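Local coordinates for Galactose/lactose metabolism regulatory protein GAL80 (Saccharomyces cerevisiae, PDB 3BTV) that represses the yeast galactose and lactose metabolic genes by binding the activator GAL4 and blocking its transcriptional activation when no inducing sugar is present, at residues 20-28 and 48-56; 29-40 and 62-72. The protein carries 1 engineered substitution. One frame throughout, in Å; residues are numbered along the deposited sequence.

Contact 1. Residues 20-28 and 48-56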
loop_
_atom_site.group_PDB
_atom_site.type_symbol
_atom_site.label_atom_id
_atom_site.label_comp_id
_atom_site.label_asym_id
_atom_site.label_seq_id
_atom_site.Cartn_x
_atom_site.Cartn_y
_atom_site.Cartn_z
ATOM N N PRO B 20 0.702 47.601 9.197
ATOM C CA PRO B 20 1.632 46.468 9.304
ATOM C C PRO B 20 1.403 45.591 10.532
ATOM O O PRO B 20 1.252 46.098 11.646
ATOM C CB PRO B 20 3.002 47.146 9.412
ATOM C CG PRO B 20 2.823 48.469 8.789
ATOM C CD PRO B 20 1.419 48.885 9.106
ATOM N N ILE B 21 1.389 44.279 10.316
ATOM C CA ILE B 21 1.276 43.310 11.401
ATOM C C ILE B 21 2.606 43.202 12.150
ATOM O O ILE B 21 3.624 42.825 11.569
ATOM C CB ILE B 21 0.841 41.931 10.860
ATOM C CG1 ILE B 21 -0.487 42.057 10.113
ATOM C CG2 ILE B 21 0.710 40.920 11.981
ATOM C CD1 ILE B 21 -0.972 40.765 9.504
ATOM N N ARG B 22 2.600 43.558 13.433
ATOM C CA ARG B 22 3.819 43.554 14.245
ATOM C C ARG B 22 4.153 42.153 14.760
ATOM O O ARG B 22 3.359 41.541 15.477
ATOM C CB ARG B 22 3.684 44.524 15.420
ATOM C CG ARG B 22 3.461 45.978 15.019
ATOM C CD ARG B 22 3.287 46.858 16.248
ATOM N NE ARG B 22 2.141 46.445 17.056
ATOM C CZ ARG B 22 1.886 46.894 18.281
ATOM N NH1 ARG B 22 2.698 47.774 18.852
ATOM N NH2 ARG B 22 0.819 46.464 18.939
ATOM N N VAL B 23 5.339 41.661 14.410
ATOM C CA VAL B 23 5.698 40.267 14.670
ATOM C C VAL B 23 6.856 40.075 15.651
ATOM O O VAL B 23 7.940 40.622 15.457
ATOM C CB VAL B 23 6.052 39.542 13.351
ATOM C CG1 VAL B 23 6.372 38.076 13.609
ATOM C CG2 VAL B 23 4.914 39.678 12.357
ATOM N N GLY B 24 6.614 39.277 16.691
ATOM C CA GLY B 24 7.639 38.870 17.640
ATOM C C GLY B 24 8.105 37.449 17.352
ATOM O O GLY B 24 7.296 36.530 17.224
ATOM N N PHE B 25 9.417 37.263 17.269
ATOM C CA PHE B 25 9.959 35.999 16.793
ATOM C C PHE B 25 10.843 35.260 17.804
ATOM O O PHE B 25 11.812 35.815 18.336
ATOM C CB PHE B 25 10.739 36.238 15.510
ATOM C CG PHE B 25 10.505 35.198 14.475
ATOM C CD1 PHE B 25 11.172 33.991 14.532
ATOM C CD2 PHE B 25 9.600 35.418 13.454
ATOM C CE1 PHE B 25 10.951 33.022 13.582
ATOM C CE2 PHE B 25 9.369 34.455 12.505
ATOM C CZ PHE B 25 10.047 33.255 12.563
ATOM N N VAL B 26 10.499 34.004 18.057
ATOM C CA VAL B 26 11.351 33.111 18.830
ATOM C C VAL B 26 11.927 32.037 17.911
ATOM O O VAL B 26 11.190 31.196 17.390
ATOM C CB VAL B 26 10.569 32.403 19.946
ATOM C CG1 VAL B 26 11.510 31.541 20.774
ATOM C CG2 VAL B 26 9.861 33.412 20.832
ATOM N N GLY B 27 13.240 32.062 17.709
ATOM C CA GLY B 27 13.891 31.018 16.938
ATOM C C GLY B 27 14.445 31.515 15.621
ATOM O O GLY B 27 14.828 30.725 14.755
ATOM N N LEU B 28 14.482 32.834 15.467
ATOM C CA LEU B 28 15.058 33.437 14.271
ATOM C C LEU B 28 16.531 33.760 14.487
ATOM O O LEU B 28 16.884 34.486 15.410
ATOM C CB LEU B 28 14.309 34.710 13.889
ATOM C CG LEU B 28 14.976 35.476 12.751
ATOM C CD1 LEU B 28 15.179 34.555 11.543
ATOM C CD2 LEU B 28 14.156 36.709 12.386
ATOM N N SER B 48 5.275 45.235 3.797
ATOM C CA SER B 48 4.139 46.099 4.079
ATOM C C SER B 48 3.258 45.494 5.163
ATOM O O SER B 48 3.000 46.123 6.195
ATOM C CB SER B 48 3.317 46.322 2.812
ATOM O OG SER B 48 4.150 46.719 1.738
ATOM N N GLN B 49 2.813 44.263 4.924
ATOM C CA GLN B 49 1.867 43.595 5.810
ATOM C C GLN B 49 2.478 43.117 7.125
ATOM O O GLN B 49 1.755 42.888 8.093
ATOM C CB GLN B 49 1.211 42.409 5.099
ATOM C CG GLN B 49 0.400 42.771 3.872
ATOM C CD GLN B 49 1.167 42.553 2.586
ATOM O OE1 GLN B 49 0.671 41.916 1.658
ATOM N NE2 GLN B 49 2.389 43.073 2.527
ATOM N N PHE B 50 3.798 42.956 7.156
ATOM C CA PHE B 50 4.466 42.438 8.346
ATOM C C PHE B 50 5.724 43.212 8.709
ATOM O O PHE B 50 6.489 43.621 7.836
ATOM C CB PHE B 50 4.834 40.966 8.153
ATOM C CG PHE B 50 3.651 40.047 8.010
ATOM C CD1 PHE B 50 3.236 39.620 6.756
ATOM C CD2 PHE B 50 2.968 39.596 9.127
ATOM C CE1 PHE B 50 2.154 38.767 6.614
ATOM C CE2 PHE B 50 1.888 38.742 8.997
ATOM C CZ PHE B 50 1.480 38.325 7.738
ATOM N N GLN B 51 5.941 43.389 10.007
ATOM C CA GLN B 51 7.168 43.985 10.507
ATOM C C GLN B 51 7.631 43.292 11.785
ATOM O O GLN B 51 6.846 43.082 12.708
ATOM C CB GLN B 51 6.979 45.483 10.756
ATOM C CG GLN B 51 7.255 46.356 9.543
ATOM C CD GLN B 51 8.657 46.160 8.997
ATOM O OE1 GLN B 51 8.896 45.287 8.164
ATOM N NE2 GLN B 51 9.593 46.979 9.465
ATOM N N ILE B 52 8.913 42.942 11.830
ATOM C CA ILE B 52 9.496 42.316 13.011
ATOM C C ILE B 52 9.881 43.361 14.053
ATOM O O ILE B 52 10.901 44.038 13.922
ATOM C CB ILE B 52 10.724 41.463 12.637
ATOM C CG1 ILE B 52 10.287 40.239 11.821
ATOM C CG2 ILE B 52 11.475 41.024 13.877
ATOM C CD1 ILE B 52 11.443 39.372 11.344
ATOM N N THR B 53 9.060 43.483 15.090
ATOM C CA THR B 53 9.265 44.501 16.111
ATOM C C THR B 53 9.892 43.932 17.380
ATOM O O THR B 53 10.323 44.678 18.257
ATOM C CB THR B 53 7.941 45.191 16.485
ATOM O OG1 THR B 53 7.080 44.252 17.142
ATOM C CG2 THR B 53 7.251 45.735 15.240
ATOM N N ALA B 54 9.936 42.610 17.478
ATOM C CA ALA B 54 10.489 41.961 18.659
ATOM C C ALA B 54 11.212 40.675 18.289
ATOM O O ALA B 54 10.933 40.070 17.254
ATOM C CB ALA B 54 9.394 41.680 19.664
ATOM N N LEU B 55 12.136 40.252 19.145
ATOM C CA LEU B 55 12.944 39.070 18.870
ATOM C C LEU B 55 13.455 38.538 20.197
ATOM O O LEU B 55 13.853 39.320 21.061
ATOM C CB LEU B 55 14.128 39.454 17.983
ATOM C CG LEU B 55 14.522 38.533 16.836
ATOM C CD1 LEU B 55 13.443 38.545 15.777
ATOM C CD2 LEU B 55 15.853 38.959 16.240
ATOM N N TYR B 56 13.449 37.221 20.374
ATOM C CA TYR B 56 13.975 36.655 21.614
ATOM C C TYR B 56 14.688 35.325 21.444
ATOM O O TYR B 56 14.296 34.493 20.638
ATOM C CB TYR B 56 12.878 36.494 22.670
ATOM C CG TYR B 56 13.301 35.607 23.821
ATOM C CD1 TYR B 56 14.058 36.112 24.874
ATOM C CD2 TYR B 56 12.963 34.259 23.846
ATOM C CE1 TYR B 56 14.457 35.303 25.927
ATOM C CE2 TYR B 56 13.359 33.442 24.894
ATOM C CZ TYR B 56 14.105 33.971 25.934
ATOM O OH TYR B 56 14.498 33.163 26.975
#

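Contact 2. Residues 29-40 and 62-72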
loop_
_atom_site.group_PDB
_atom_site.type_symbol
_atom_site.label_atom_id
_atom_site.label_comp_id
_atom_site.label_asym_id
_atom_site.label_seq_id
_atom_site.Cartn_x
_atom_site.Cartn_y
_atom_site.Cartn_z
ATOM N N ASN B 29 17.388 33.218 13.632
ATOM C CA ASN B 29 18.818 33.458 13.742
ATOM C C ASN B 29 19.445 33.674 12.373
ATOM O O ASN B 29 19.467 32.763 11.544
ATOM C CB ASN B 29 19.497 32.289 14.447
ATOM C CG ASN B 29 20.978 32.524 14.666
ATOM O OD1 ASN B 29 21.583 33.412 14.060
ATOM N ND2 ASN B 29 21.572 31.723 15.539
ATOM N N ALA B 30 19.962 34.877 12.143
ATOM C CA ALA B 30 20.479 35.239 10.825
ATOM C C ALA B 30 21.621 34.341 10.342
ATOM O O ALA B 30 21.889 34.271 9.139
ATOM C CB ALA B 30 20.907 36.690 10.806
ATOM N N ALA B 31 22.286 33.657 11.272
ATOM C CA ALA B 31 23.436 32.822 10.923
ATOM C C ALA B 31 23.143 31.325 10.939
ATOM O O ALA B 31 23.901 30.537 10.377
ATOM C CB ALA B 31 24.605 33.129 11.836
ATOM N N LYS B 32 22.049 30.934 11.580
ATOM C CA LYS B 32 21.768 29.522 11.796
ATOM C C LYS B 32 20.266 29.263 11.891
ATOM O O LYS B 32 19.493 30.161 12.227
ATOM C CB LYS B 32 22.473 29.046 13.073
ATOM C CG LYS B 32 22.583 27.534 13.225
ATOM C CD LYS B 32 23.428 27.161 14.439
ATOM C CE LYS B 32 23.567 25.651 14.587
ATOM N NZ LYS B 32 24.375 25.275 15.780
ATOM N N GLY B 33 19.857 28.033 11.589
ATOM C CA GLY B 33 18.460 27.651 11.692
ATOM C C GLY B 33 17.699 27.757 10.385
ATOM O O GLY B 33 18.245 28.166 9.361
ATOM N N TRP B 34 16.422 27.396 10.421
ATOM C CA TRP B 34 15.612 27.385 9.211
ATOM C C TRP B 34 14.570 28.498 9.169
ATOM O O TRP B 34 13.963 28.740 8.130
ATOM C CB TRP B 34 14.942 26.025 9.027
ATOM C CG TRP B 34 13.804 25.790 9.950
ATOM C CD1 TRP B 34 12.476 25.813 9.637
ATOM C CD2 TRP B 34 13.884 25.494 11.347
ATOM N NE1 TRP B 34 11.725 25.546 10.754
ATOM C CE2 TRP B 34 12.566 25.348 11.819
ATOM C CE3 TRP B 34 14.945 25.337 12.248
ATOM C CZ2 TRP B 34 12.278 25.052 13.151
ATOM C CZ3 TRP B 34 14.656 25.044 13.570
ATOM C CH2 TRP B 34 13.335 24.904 14.009
ATOM N N ALA B 35 14.355 29.181 10.290
ATOM C CA ALA B 35 13.447 30.315 10.277
ATOM C C ALA B 35 14.021 31.372 9.344
ATOM O O ALA B 35 13.285 32.032 8.611
ATOM C CB ALA B 35 13.267 30.874 11.667
ATOM N N ILE B 36 15.343 31.516 9.370
ATOM C CA ILE B 36 16.029 32.466 8.504
ATOM C C ILE B 36 15.856 32.094 7.027
ATOM O O ILE B 36 15.873 32.958 6.151
ATOM C CB ILE B 36 17.529 32.562 8.847
ATOM C CG1 ILE B 36 18.183 33.698 8.061
ATOM C CG2 ILE B 36 18.233 31.240 8.573
ATOM C CD1 ILE B 36 17.636 35.069 8.415
ATOM N N LYS B 37 15.664 30.805 6.765
ATOM C CA LYS B 37 15.577 30.311 5.394
ATOM C C LYS B 37 14.150 30.214 4.846
ATOM O O LYS B 37 13.961 30.086 3.635
ATOM C CB LYS B 37 16.277 28.954 5.274
ATOM C CG LYS B 37 17.768 28.998 5.584
ATOM C CD LYS B 37 18.380 27.601 5.556
ATOM C CE LYS B 37 19.824 27.608 6.043
ATOM N NZ LYS B 37 20.406 26.233 6.095
ATOM N N THR B 38 13.151 30.278 5.721
ATOM C CA THR B 38 11.765 30.117 5.289
ATOM C C THR B 38 10.894 31.286 5.710
ATOM O O THR B 38 10.384 32.017 4.873
ATOM C CB THR B 38 11.149 28.816 5.833
ATOM O OG1 THR B 38 11.343 28.752 7.255
ATOM C CG2 THR B 38 11.796 27.608 5.173
ATOM N N HIS B 39 10.715 31.452 7.014
ATOM C CA HIS B 39 9.907 32.553 7.521
ATOM C C HIS B 39 10.458 33.912 7.102
ATOM O O HIS B 39 9.710 34.781 6.654
ATOM C CB HIS B 39 9.796 32.485 9.043
ATOM C CG HIS B 39 8.950 31.355 9.530
ATOM N ND1 HIS B 39 7.652 31.529 9.957
ATOM C CD2 HIS B 39 9.209 30.032 9.642
ATOM C CE1 HIS B 39 7.148 30.360 10.316
ATOM N NE2 HIS B 39 8.074 29.435 10.135
ATOM N N TYR B 40 11.765 34.099 7.237
ATOM C CA TYR B 40 12.338 35.418 6.987
ATOM C C TYR B 40 12.101 35.910 5.558
ATOM O O TYR B 40 11.554 36.995 5.353
ATOM C CB TYR B 40 13.826 35.480 7.345
ATOM C CG TYR B 40 14.444 36.816 6.994
ATOM C CD1 TYR B 40 15.425 36.915 6.015
ATOM C CD2 TYR B 40 14.021 37.984 7.617
ATOM C CE1 TYR B 40 15.986 38.139 5.681
ATOM C CE2 TYR B 40 14.577 39.215 7.290
ATOM C CZ TYR B 40 15.558 39.287 6.320
ATOM O OH TYR B 40 16.112 40.508 5.991
ATOM N N THR B 62 22.838 36.755 19.910
ATOM C CA THR B 62 22.383 36.416 18.559
ATOM C C THR B 62 21.111 37.154 18.134
ATOM O O THR B 62 20.915 37.431 16.952
ATOM C CB THR B 62 22.181 34.903 18.383
ATOM O OG1 THR B 62 21.856 34.319 19.648
ATOM C CG2 THR B 62 23.448 34.254 17.845
ATOM N N SER B 63 20.247 37.467 19.095
ATOM C CA SER B 63 19.090 38.310 18.817
ATOM C C SER B 63 19.579 39.665 18.320
ATOM O O SER B 63 19.261 40.089 17.207
ATOM C CB SER B 63 18.250 38.497 20.079
ATOM O OG SER B 63 18.018 37.263 20.731
ATOM N N ILE B 64 20.362 40.335 19.160
ATOM C CA ILE B 64 20.964 41.615 18.809
ATOM C C ILE B 64 21.770 41.508 17.519
ATOM O O ILE B 64 21.655 42.352 16.629
ATOM C CB ILE B 64 21.878 42.118 19.941
ATOM C CG1 ILE B 64 21.031 42.646 21.097
ATOM C CG2 ILE B 64 22.811 43.199 19.435
ATOM C CD1 ILE B 64 21.747 42.660 22.415
ATOM N N ALA B 65 22.590 40.466 17.424
ATOM C CA ALA B 65 23.356 40.207 16.214
ATOM C C ALA B 65 22.436 40.177 14.992
ATOM O O ALA B 65 22.686 40.858 13.997
ATOM C CB ALA B 65 24.109 38.890 16.342
ATOM N N THR B 66 21.369 39.386 15.084
ATOM C CA THR B 66 20.425 39.195 13.979
ATOM C C THR B 66 19.711 40.491 13.606
ATOM O O THR B 66 19.535 40.802 12.423
ATOM C CB THR B 66 19.356 38.128 14.327
ATOM O OG1 THR B 66 19.978 36.843 14.459
ATOM C CG2 THR B 66 18.277 38.072 13.246
ATOM N N ILE B 67 19.296 41.243 14.621
ATOM C CA ILE B 67 18.577 42.485 14.390
ATOM C C ILE B 67 19.479 43.436 13.625
ATOM O O ILE B 67 19.015 44.277 12.859
ATOM C CB ILE B 67 18.129 43.142 15.713
ATOM C CG1 ILE B 67 17.271 42.171 16.527
ATOM C CG2 ILE B 67 17.355 44.420 15.439
ATOM C CD1 ILE B 67 16.784 42.737 17.842
ATOM N N GLN B 68 20.780 43.283 13.833
ATOM C CA GLN B 68 21.756 44.122 13.161
ATOM C C GLN B 68 22.079 43.556 11.785
ATOM O O GLN B 68 21.981 44.252 10.774
ATOM C CB GLN B 68 23.026 44.225 14.004
ATOM C CG GLN B 68 23.927 45.380 13.632
ATOM C CD GLN B 68 24.957 45.666 14.700
ATOM O OE1 GLN B 68 25.071 44.927 15.678
ATOM N NE2 GLN B 68 25.714 46.744 14.522
ATOM N N ARG B 69 22.454 42.282 11.758
ATOM C CA ARG B 69 22.864 41.618 10.526
ATOM C C ARG B 69 21.765 41.633 9.467
ATOM O O ARG B 69 22.033 41.427 8.284
ATOM C CB ARG B 69 23.306 40.182 10.823
ATOM C CG ARG B 69 23.661 39.369 9.590
ATOM C CD ARG B 69 24.357 38.077 9.973
ATOM N NE ARG B 69 24.585 37.218 8.814
ATOM C CZ ARG B 69 25.294 36.094 8.844
ATOM N NH1 ARG B 69 25.857 35.692 9.978
ATOM N NH2 ARG B 69 25.445 35.374 7.737
ATOM N N LEU B 70 20.532 41.888 9.892
ATOM C CA LEU B 70 19.407 41.915 8.966
ATOM C C LEU B 70 18.822 43.310 8.786
ATOM O O LEU B 70 17.934 43.507 7.958
ATOM C CB LEU B 70 18.310 40.946 9.415
ATOM C CG LEU B 70 18.636 39.462 9.283
ATOM C CD1 LEU B 70 17.458 38.612 9.734
ATOM C CD2 LEU B 70 19.029 39.135 7.848
ATOM N N LYS B 71 19.313 44.270 9.563
ATOM C CA LYS B 71 18.831 45.647 9.479
ATOM C C LYS B 71 17.365 45.769 9.898
ATOM O O LYS B 71 16.574 46.439 9.230
ATOM C CB LYS B 71 19.000 46.186 8.056
ATOM C CG LYS B 71 20.433 46.225 7.560
ATOM C CD LYS B 71 21.178 47.407 8.142
ATOM C CE LYS B 71 22.560 47.528 7.532
ATOM N NZ LYS B 71 23.361 46.295 7.760
ATOM N N LEU B 72 17.005 45.121 11.001
ATOM C CA LEU B 72 15.633 45.164 11.500
ATOM C C LEU B 72 15.451 46.363 12.429
ATOM O O LEU B 72 15.437 46.214 13.651
ATOM C CB LEU B 72 15.296 43.865 12.233
ATOM C CG LEU B 72 15.841 42.585 11.585
ATOM C CD1 LEU B 72 15.601 41.360 12.468
ATOM C CD2 LEU B 72 15.245 42.380 10.199
#

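Contact 1. Residues 20-28 and 48-56
I21 and F50 lie side by side and point the same way from two neighbouring strands. I21 CD1 approaches F50 CE2 to 3.5 Å, meeting the ring obliquely, while V23 CG2 comes in at the ring's edge, near its plane. CG1 of I21 is anti to the carbonyl carbon (chi1 -58°) and the chain is extended beyond it, which carries CD1 out along the ring. Shortening I21 to an alanine would probably open a gap beside the F50 ring and let it shift. Further along the same face, L55 CD1 rests on F25 CB at 3.6 Å, and L28 CD2 touches both this methyl and I52 CD1.

Backbone bonds of the parallel pair set which residues face each other: I21 N to Q49 O at 2.6 Å, Q51 N to I21 O, and V23 N to Q51 O at 2.7 Å. Then the register slips. V23 O takes T53 N at 3.1 Å and, weakly, A54 N, so one extra residue is accommodated on strand 50-56 as a beta bulge. Pairing picks up again in the shifted register with F25 N to A54 O and Y56 N to F25 O at 3.0 Å. G24 faces A54, whose CB lies 3.9 Å from G24 CA.

Outward from this, Y372 of helix 363-380 meets the F50 ring edge-to-face. R22, its CB and CG against T53 CG2, sends its guanidinium to a salt bridge with D91, and T53 OG1 bonds to T89 O. With helix 39-45 linking the two parallel strands, this is the first beta-alpha-beta crossover of a Rossmann fold.

Contact 2. Residues 29-40 and 62-72
A30, in the turn after the first strand of the Rossmann domain, packs against T66 of helix 60-69; this turn is the place where dinucleotide-binding relatives carry their glycine-rich loop. The A30 N-H points almost straight at T66 OG1, 3.0 Å away with 176° at the hydrogen. T66 OG1 in turn donates to T62 O at 2.7 Å, one turn back, so the one hydroxyl accepts from the loop and donates into its own helix. With OG1 beside the backbone N (chi1 -66°), the hydroxyl can reach both partners. T62 O also receives T66 N, and the two donors arrive from opposite faces of its carbonyl plane.

N29 shapes the loop from within: its OD1 accepts from A31 N at 2.9 Å, an Asx turn, while ND2 lies against the methyl CG2 of T62. R69 runs out extended alongside A30, its CD 3.8 Å from A30 CB. The R69 guanidinium then turns one face to the loop, A30 O lying over its centre, and R69 NH1 comes 3.4 Å from A31 CB.

One residue on, L70 meets Y40 from the opposite direction. L70 CD1 sits over the Y40 ring face, 4.0 Å from the centroid and 17° off the normal, a CH-pi contact, while CD2 reaches toward the hydroxyl. I36 CD1 packs on L70 CD1 at 3.8 Å. The helix closes just after L70, at K71, in a Schellman motif.

On its inner side, helix 60-69 rests T66 and I67 on L55 of strand 50-56, and S63, I64 and I67 on A77 of strand 76-78. I36 touches L28, and H39, at the start of helix 39-45, bonds to Y372 and E125.

The two contacts interlock along the chain: strand 21-26, the loop into helix 39-45, strand 50-56 and helix 60-69 follow in turn, so the four segments alternate. Their centres lie about 11 Å apart, and all four segments belong to the Rossmann-fold domain. Contact 1 forms part of its parallel sheet; contact 2 ties the loop leaving the first of these strands to the helix following the second. They touch directly, F25 CZ lying 3.6 Å from H39 CB and L55 CD2 3.5 Å from I67 CG1. The sheet and the loop thus pack on each other at the place where relatives hold their dinucleotide, consistent with a nucleotide-binding role in this regulator.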